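Long-range contact in TetR family transcriptional regulator (Rhodococcus erythropolis, PDB 4ZA6), which probably acts as a TetR-family transcriptional repressor that binds DNA to control the quorum-sensing signal degradation gene qsdA: residues E6-Y18 with W43-E57. Residues are numbered along the deposited sequence; the frame is centred on the assembly and turned at random.
Sequences ERRRAIDTAASMY and WVGNRDELLGTVLAE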
loop_
_atom_site.group_PDB
_atom_site.type_symbol
_atom_site.label_atom_id
_atom_site.label_comp_id
_atom_site.label_asym_id
_atom_site.label_seq_id
_atom_site.Cartn_x
_atom_site.Cartn_y
_atom_site.Cartn_z
ATOM N N GLU A 6 19.351 8.711 11.321
ATOM C CA GLU A 6 18.623 8.481 12.585
ATOM C C GLU A 6 17.213 7.902 12.323
ATOM O O GLU A 6 16.866 6.858 12.881
ATOM C CB GLU A 6 18.537 9.766 13.395
ATOM C CG GLU A 6 19.829 10.006 14.159
ATOM C CD GLU A 6 19.999 11.412 14.695
ATOM O OE1 GLU A 6 20.899 11.610 15.546
ATOM O OE2 GLU A 6 19.243 12.314 14.264
ATOM N N ARG A 7 16.446 8.544 11.422
ATOM C CA ARG A 7 15.101 8.137 11.002
ATOM C C ARG A 7 15.147 6.728 10.375
ATOM O O ARG A 7 14.304 5.897 10.697
ATOM C CB ARG A 7 14.560 9.182 9.998
ATOM C CG ARG A 7 13.094 9.006 9.562
ATOM C CD ARG A 7 12.704 10.018 8.499
ATOM N NE ARG A 7 11.435 9.660 7.850
ATOM C CZ ARG A 7 11.335 9.085 6.652
ATOM N NH1 ARG A 7 12.426 8.783 5.956
ATOM N NH2 ARG A 7 10.143 8.798 6.147
ATOM N N ARG A 8 16.154 6.441 9.518
ATOM C CA ARG A 8 16.326 5.117 8.897
ATOM C C ARG A 8 16.483 4.004 9.946
ATOM O O ARG A 8 15.846 2.966 9.814
ATOM C CB ARG A 8 17.499 5.133 7.889
ATOM C CG ARG A 8 17.806 3.826 7.131
ATOM C CD ARG A 8 16.683 3.186 6.311
ATOM N NE ARG A 8 15.699 4.128 5.757
ATOM C CZ ARG A 8 14.414 3.832 5.590
ATOM N NH1 ARG A 8 13.948 2.637 5.940
ATOM N NH2 ARG A 8 13.580 4.732 5.091
ATOM N N ARG A 9 17.322 4.221 10.989
ATOM C CA ARG A 9 17.505 3.246 12.064
ATOM C C ARG A 9 16.157 3.006 12.735
ATOM O O ARG A 9 15.781 1.855 12.940
ATOM C CB ARG A 9 18.528 3.739 13.093
ATOM C CG ARG A 9 19.967 3.639 12.621
ATOM C CD ARG A 9 20.901 3.845 13.785
ATOM N NE ARG A 9 22.228 4.294 13.356
ATOM C CZ ARG A 9 22.653 5.553 13.418
ATOM N NH1 ARG A 9 21.865 6.504 13.905
ATOM N NH2 ARG A 9 23.870 5.866 13.002
ATOM N N ALA A 10 15.403 4.091 12.997
ATOM C CA ALA A 10 14.078 4.025 13.622
ATOM C C ALA A 10 13.066 3.249 12.791
ATOM O O ALA A 10 12.399 2.373 13.334
ATOM C CB ALA A 10 13.565 5.421 13.957
ATOM N N ILE A 11 12.966 3.540 11.472
ATOM C CA ILE A 11 12.022 2.837 10.583
ATOM C C ILE A 11 12.426 1.376 10.413
ATOM O O ILE A 11 11.567 0.495 10.486
ATOM C CB ILE A 11 11.840 3.550 9.221
ATOM C CG1 ILE A 11 11.440 5.031 9.408
ATOM C CG2 ILE A 11 10.849 2.783 8.304
ATOM C CD1 ILE A 11 11.654 5.877 8.152
ATOM N N ASP A 12 13.732 1.113 10.212
ATOM C CA ASP A 12 14.220 -0.248 10.060
ATOM C C ASP A 12 13.891 -1.113 11.268
ATOM O O ASP A 12 13.499 -2.272 11.096
ATOM C CB ASP A 12 15.727 -0.272 9.764
ATOM C CG ASP A 12 16.099 0.229 8.381
ATOM O OD1 ASP A 12 15.178 0.552 7.591
ATOM O OD2 ASP A 12 17.307 0.281 8.077
ATOM N N THR A 13 14.040 -0.555 12.482
ATOM C CA THR A 13 13.754 -1.260 13.729
ATOM C C THR A 13 12.260 -1.487 13.860
ATOM O O THR A 13 11.844 -2.595 14.180
ATOM C CB THR A 13 14.443 -0.555 14.930
ATOM O OG1 THR A 13 15.844 -0.373 14.625
ATOM C CG2 THR A 13 14.310 -1.336 16.225
ATOM N N ALA A 14 11.456 -0.452 13.581
ATOM C CA ALA A 14 9.983 -0.529 13.621
ATOM C C ALA A 14 9.451 -1.559 12.594
ATOM O O ALA A 14 8.574 -2.343 12.926
ATOM C CB ALA A 14 9.386 0.838 13.371
ATOM N N ALA A 15 10.051 -1.606 11.389
ATOM C CA ALA A 15 9.738 -2.559 10.318
ATOM C C ALA A 15 10.043 -3.996 10.755
ATOM O O ALA A 15 9.253 -4.889 10.441
ATOM C CB ALA A 15 10.517 -2.210 9.052
ATOM N N SER A 16 11.137 -4.223 11.523
ATOM C CA SER A 16 11.452 -5.576 12.018
ATOM C C SER A 16 10.397 -6.076 13.022
ATOM O O SER A 16 10.083 -7.259 13.041
ATOM C CB SER A 16 12.872 -5.666 12.586
ATOM O OG SER A 16 12.965 -5.409 13.981
ATOM N N MET A 17 9.841 -5.165 13.835
ATOM C CA MET A 17 8.788 -5.474 14.792
ATOM C C MET A 17 7.518 -5.876 14.036
ATOM O O MET A 17 6.892 -6.861 14.408
ATOM C CB MET A 17 8.516 -4.272 15.708
ATOM C CG MET A 17 9.635 -4.001 16.691
ATOM S SD MET A 17 9.475 -2.383 17.504
ATOM C CE MET A 17 8.410 -2.815 18.847
ATOM N N TYR A 18 7.176 -5.152 12.946
ATOM C CA TYR A 18 6.010 -5.452 12.096
ATOM C C TYR A 18 6.177 -6.839 11.460
ATOM O O TYR A 18 5.301 -7.684 11.616
ATOM C CB TYR A 18 5.783 -4.359 11.029
ATOM C CG TYR A 18 4.772 -4.724 9.949
ATOM C CD1 TYR A 18 3.429 -4.916 10.256
ATOM C CD2 TYR A 18 5.160 -4.843 8.617
ATOM C CE1 TYR A 18 2.502 -5.271 9.274
ATOM C CE2 TYR A 18 4.249 -5.204 7.626
ATOM C CZ TYR A 18 2.917 -5.412 7.959
ATOM O OH TYR A 18 2.016 -5.744 6.978
ATOM N N TRP A 43 11.834 12.345 16.148
ATOM C CA TRP A 43 12.339 11.702 14.936
ATOM C C TRP A 43 11.274 11.181 13.997
ATOM O O TRP A 43 11.403 11.363 12.793
ATOM C CB TRP A 43 13.292 10.544 15.290
ATOM C CG TRP A 43 14.642 10.955 15.834
ATOM C CD1 TRP A 43 15.095 12.220 16.074
ATOM C CD2 TRP A 43 15.684 10.066 16.262
ATOM N NE1 TRP A 43 16.375 12.175 16.588
ATOM C CE2 TRP A 43 16.765 10.864 16.699
ATOM C CE3 TRP A 43 15.821 8.667 16.284
ATOM C CZ2 TRP A 43 17.958 10.310 17.181
ATOM C CZ3 TRP A 43 17.013 8.120 16.740
ATOM C CH2 TRP A 43 18.077 8.937 17.150
ATOM N N VAL A 44 10.278 10.446 14.523
ATOM C CA VAL A 44 9.277 9.773 13.693
ATOM C C VAL A 44 7.799 10.133 13.942
ATOM O O VAL A 44 6.923 9.676 13.205
ATOM C CB VAL A 44 9.492 8.240 13.731
ATOM C CG1 VAL A 44 10.842 7.842 13.124
ATOM C CG2 VAL A 44 9.331 7.691 15.151
ATOM N N GLY A 45 7.531 10.917 14.972
ATOM C CA GLY A 45 6.160 11.256 15.321
ATOM C C GLY A 45 5.570 10.170 16.193
ATOM O O GLY A 45 6.307 9.351 16.760
ATOM N N ASN A 46 4.244 10.154 16.318
ATOM C CA ASN A 46 3.587 9.144 17.137
ATOM C C ASN A 46 3.620 7.744 16.471
ATOM O O ASN A 46 4.115 7.594 15.344
ATOM C CB ASN A 46 2.159 9.586 17.531
ATOM C CG ASN A 46 1.203 9.819 16.383
ATOM O OD1 ASN A 46 1.129 9.058 15.410
ATOM N ND2 ASN A 46 0.391 10.853 16.502
ATOM N N ARG A 47 3.116 6.736 17.195
ATOM C CA ARG A 47 3.015 5.335 16.819
ATOM C C ARG A 47 2.264 5.136 15.491
ATOM O O ARG A 47 2.675 4.298 14.683
ATOM C CB ARG A 47 2.304 4.598 17.965
ATOM C CG ARG A 47 2.379 3.093 17.930
ATOM C CD ARG A 47 1.383 2.534 18.934
ATOM N NE ARG A 47 1.419 1.071 19.014
ATOM C CZ ARG A 47 0.757 0.257 18.196
ATOM N NH1 ARG A 47 0.028 0.752 17.201
ATOM N NH2 ARG A 47 0.845 -1.062 18.346
ATOM N N ASP A 48 1.169 5.896 15.263
ATOM C CA ASP A 48 0.387 5.766 14.035
ATOM C C ASP A 48 1.147 6.306 12.814
ATOM O O ASP A 48 1.149 5.645 11.777
ATOM C CB ASP A 48 -1.016 6.371 14.189
ATOM C CG ASP A 48 -1.915 5.679 15.221
ATOM O OD1 ASP A 48 -1.552 4.558 15.692
ATOM O OD2 ASP A 48 -2.984 6.236 15.542
ATOM N N GLU A 49 1.836 7.456 12.963
ATOM C CA GLU A 49 2.634 8.080 11.894
ATOM C C GLU A 49 3.775 7.154 11.489
ATOM O O GLU A 49 4.031 6.984 10.293
ATOM C CB GLU A 49 3.214 9.432 12.341
ATOM C CG GLU A 49 2.174 10.522 12.515
ATOM C CD GLU A 49 2.793 11.835 12.954
ATOM O OE1 GLU A 49 3.051 11.997 14.171
ATOM O OE2 GLU A 49 3.057 12.688 12.076
ATOM N N LEU A 50 4.449 6.539 12.494
ATOM C CA LEU A 50 5.543 5.599 12.258
ATOM C C LEU A 50 5.036 4.305 11.609
ATOM O O LEU A 50 5.656 3.831 10.672
ATOM C CB LEU A 50 6.308 5.311 13.558
ATOM C CG LEU A 50 7.475 4.331 13.436
ATOM C CD1 LEU A 50 8.510 4.770 12.370
ATOM C CD2 LEU A 50 8.100 4.110 14.745
ATOM N N LEU A 51 3.905 3.754 12.072
ATOM C CA LEU A 51 3.354 2.532 11.468
ATOM C C LEU A 51 2.957 2.777 10.010
ATOM O O LEU A 51 3.260 1.944 9.155
ATOM C CB LEU A 51 2.197 1.929 12.299
ATOM C CG LEU A 51 1.585 0.615 11.777
ATOM C CD1 LEU A 51 2.634 -0.516 11.693
ATOM C CD2 LEU A 51 0.410 0.204 12.605
ATOM N N GLY A 52 2.384 3.945 9.727
ATOM C CA GLY A 52 2.038 4.352 8.369
ATOM C C GLY A 52 3.250 4.387 7.454
ATOM O O GLY A 52 3.175 3.931 6.318
ATOM N N THR A 53 4.390 4.891 7.951
ATOM C CA THR A 53 5.654 4.962 7.187
ATOM C C THR A 53 6.156 3.573 6.891
ATOM O O THR A 53 6.574 3.312 5.772
ATOM C CB THR A 53 6.682 5.770 7.990
ATOM O OG1 THR A 53 6.136 7.067 8.214
ATOM C CG2 THR A 53 8.052 5.857 7.297
ATOM N N VAL A 54 6.122 2.685 7.909
ATOM C CA VAL A 54 6.562 1.295 7.851
ATOM C C VAL A 54 5.739 0.560 6.774
ATOM O O VAL A 54 6.301 -0.100 5.901
ATOM C CB VAL A 54 6.432 0.651 9.269
ATOM C CG1 VAL A 54 6.407 -0.883 9.212
ATOM C CG2 VAL A 54 7.550 1.138 10.201
ATOM N N LEU A 55 4.413 0.714 6.831
ATOM C CA LEU A 55 3.477 0.087 5.895
ATOM C C LEU A 55 3.568 0.674 4.499
ATOM O O LEU A 55 3.408 -0.066 3.539
ATOM C CB LEU A 55 2.043 0.172 6.431
ATOM C CG LEU A 55 1.787 -0.568 7.743
ATOM C CD1 LEU A 55 0.352 -0.345 8.233
ATOM C CD2 LEU A 55 2.124 -2.043 7.612
ATOM N N ALA A 56 3.863 1.983 4.383
ATOM C CA ALA A 56 4.040 2.643 3.081
ATOM C C ALA A 56 5.300 2.100 2.393
ATOM O O ALA A 56 5.275 1.854 1.198
ATOM C CB ALA A 56 4.169 4.144 3.278
ATOM N N GLU A 57 6.405 1.908 3.145
ATOM C CA GLU A 57 7.643 1.365 2.566
ATOM C C GLU A 57 7.423 -0.094 2.097
ATOM O O GLU A 57 7.908 -0.459 1.036
ATOM C CB GLU A 57 8.825 1.469 3.558
ATOM C CG GLU A 57 9.309 2.899 3.761
ATOM C CD GLU A 57 10.618 3.070 4.505
ATOM O OE1 GLU A 57 11.252 2.050 4.856
ATOM O OE2 GLU A 57 11.004 4.233 4.755
HETATM O O HOH W 1 9.828 6.522 3.901
#
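Glu57 OE2 is held by two donors: Arg8 NH2 reaches it at 2.6 Å in a nearly straight bond (176°), and a water that Arg7 NH2 donates to gives its own proton to the same oxygen. The second carboxylate oxygen, Glu57 OE1, takes Arg8 NH1 at 3.0 Å through its syn lone pair, making an end-on, two-nitrogen salt bridge with guanidinium and carboxylate nearly coplanar. Arg8 points its CB away from helix 47-69, but bends at chi2 (57°) and chi3 fold the chain back, and Arg8 NH1 also holds Asp12 OD1, which, with the two bonds to Glu57, helps to fix the rotation of the guanidinium. Ile11 CD1 lies over the face of the Arg7 guanidinium and packs on Thr53 CG2 (3.7 Å); as a knob, Ile11 fills the hole between Leu50, Thr53, Val54 and Glu57. The reverse knob is Val54, set among Ile11, Ala14, Ala15 and Tyr18, with Val54 CG2 3.7 Å from Ala14 CB. Segments 6-18 and 47-57 cross at 79°, where the first helix of the N-terminal DNA-binding domain of a TetR regulator meets the start of the long helix that leads into the ligand-binding domain, while helix 37-44, probably the recognition helix, ends beside helix 4-19. Near the start of helix 4-19, Glu6 lies across the Trp43 indole, its CB 3.7 Å from the centroid of the six-membered ring and almost on the normal, and Ala10 CB meets Val44 CG1. At the other end Leu55 CD2 sits over one face of the Tyr18 ring, 3.5 Å from Tyr18 CZ, where Leu95 and Leu98 of helix 93-101 also touch the tyrosine.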